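Local atomic coordinates of sulfur oxidation protein soxB (PDB entry 2WDD), a protein that hydrolyses the sulfur-sulfur bond of cysteine S-thiosulfonate in the Sox sulfur oxidation pathway, using a manganese-containing active site. Residues D280-G285 with T300-G305. Residues are numbered along the deposited sequence; the frame is centred on the assembly and turned at random.
Sequences DLILSG and TWIVAG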
# COMPACT_ATOMS: atom_id res chain seq x y z
N ASP A 280 -8.72 12.06 18.19
CA ASP A 280 -8.19 13.37 17.83
C ASP A 280 -7.39 13.37 16.54
O ASP A 280 -7.39 14.34 15.79
CB ASP A 280 -7.37 13.94 18.97
CG ASP A 280 -8.17 14.03 20.26
OD1 ASP A 280 -9.29 14.59 20.22
OD2 ASP A 280 -7.73 13.44 21.27
N LEU A 281 -6.69 12.27 16.29
CA LEU A 281 -5.86 12.16 15.11
C LEU A 281 -5.88 10.71 14.65
O LEU A 281 -5.87 9.81 15.49
CB LEU A 281 -4.42 12.53 15.47
CG LEU A 281 -3.32 12.29 14.43
CD1 LEU A 281 -3.54 13.19 13.23
CD2 LEU A 281 -1.92 12.51 15.04
N ILE A 282 -5.90 10.51 13.34
CA ILE A 282 -5.82 9.16 12.76
C ILE A 282 -4.62 9.18 11.83
O ILE A 282 -4.51 10.07 10.98
CB ILE A 282 -7.08 8.74 11.96
CG1 ILE A 282 -8.31 8.67 12.88
CG2 ILE A 282 -6.86 7.35 11.32
CD1 ILE A 282 -9.63 8.50 12.15
N LEU A 283 -3.73 8.19 11.99
CA LEU A 283 -2.57 7.97 11.13
C LEU A 283 -3.08 6.82 10.24
O LEU A 283 -3.23 5.68 10.70
CB LEU A 283 -1.35 7.56 11.96
CG LEU A 283 -0.91 8.67 12.94
CD1 LEU A 283 0.25 8.22 13.82
CD2 LEU A 283 -0.58 9.98 12.19
N SER A 284 -3.43 7.17 9.00
CA SER A 284 -4.08 6.26 8.06
C SER A 284 -3.17 5.53 7.09
O SER A 284 -2.62 6.13 6.16
CB SER A 284 -5.14 7.01 7.23
OG SER A 284 -6.20 7.52 8.02
N GLY A 285 -3.06 4.22 7.28
CA GLY A 285 -2.29 3.37 6.38
C GLY A 285 -3.23 2.69 5.40
O GLY A 285 -4.37 3.09 5.23
N THR A 300 -11.75 15.32 13.91
CA THR A 300 -10.52 14.54 13.81
C THR A 300 -9.62 15.03 12.68
O THR A 300 -10.11 15.39 11.62
CB THR A 300 -10.89 13.07 13.53
OG1 THR A 300 -11.76 12.59 14.56
CG2 THR A 300 -9.64 12.18 13.41
N TRP A 301 -8.31 14.96 12.89
CA TRP A 301 -7.34 15.22 11.83
C TRP A 301 -6.89 13.85 11.31
O TRP A 301 -6.67 12.94 12.10
CB TRP A 301 -6.10 15.93 12.38
CG TRP A 301 -6.36 17.35 12.76
CD1 TRP A 301 -6.41 17.87 14.02
CD2 TRP A 301 -6.63 18.44 11.87
NE1 TRP A 301 -6.69 19.21 13.97
CE2 TRP A 301 -6.81 19.59 12.66
CE3 TRP A 301 -6.72 18.56 10.48
CZ2 TRP A 301 -7.12 20.84 12.11
CZ3 TRP A 301 -7.00 19.80 9.93
CH2 TRP A 301 -7.20 20.92 10.75
N ILE A 302 -6.68 13.74 10.00
CA ILE A 302 -6.22 12.49 9.39
C ILE A 302 -4.95 12.74 8.59
O ILE A 302 -4.88 13.68 7.79
CB ILE A 302 -7.32 11.90 8.49
CG1 ILE A 302 -8.57 11.59 9.33
CG2 ILE A 302 -6.83 10.63 7.79
CD1 ILE A 302 -9.75 11.08 8.51
N VAL A 303 -3.92 11.92 8.85
CA VAL A 303 -2.65 12.02 8.13
C VAL A 303 -2.34 10.63 7.57
O VAL A 303 -2.31 9.65 8.31
CB VAL A 303 -1.53 12.48 9.06
CG1 VAL A 303 -0.17 12.39 8.38
CG2 VAL A 303 -1.82 13.90 9.55
N ALA A 304 -2.11 10.54 6.26
CA ALA A 304 -1.83 9.26 5.60
C ALA A 304 -0.37 8.84 5.73
O ALA A 304 0.52 9.68 5.83
CB ALA A 304 -2.22 9.33 4.13
N GLY A 305 -0.13 7.53 5.65
CA GLY A 305 1.22 6.99 5.81
C GLY A 305 2.07 6.72 4.58
O GLY A 305 3.21 6.24 4.71
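Leu-281 to Ser-284 and Trp-301 to Ala-304 pair as parallel strands, their axes 4.6 Å apart at closest and 18° from exact alignment. Five backbone hydrogen bonds alternate in direction. Trp-301 N gives the first to Asp-280 O (3.1 Å), Ile-282 N and Ser-284 N donate to Trp-301 O and Val-303 O, and Val-303 N and Gly-305 N return bonds to Ile-282 O and Ser-284 O. The Val-303 N to Ile-282 O bond is nearly straight (169° at the hydrogen). Side chains alternate between the two faces. On one, Leu-281 turns its CG anti to the backbone N (chi1 171°), and CD1 lies 3.8 Å from Trp-301 CB and also touches Val-303 CG2; Leu-283 runs alongside Val-303. Strand 323-333 covers this face, joining the second sheet of the metallophosphoesterase-like, two-sheet core of the 5'-nucleotidase family. Gly-305 lies close to Asp-36, a manganese ligand. The other face packs on helix 266-273: Ile-282 CG1 meets Thr-300 CG2 (3.8 Å), and in the conformer given Ser-284 OG sits beside Ile-302 CG2 and is hydrogen-bonded to Asp-269 of that helix. Just before the first strand, Asp-280 OD2 accepts a hydrogen bond from Val-258 N and forms a salt bridge with Arg-251.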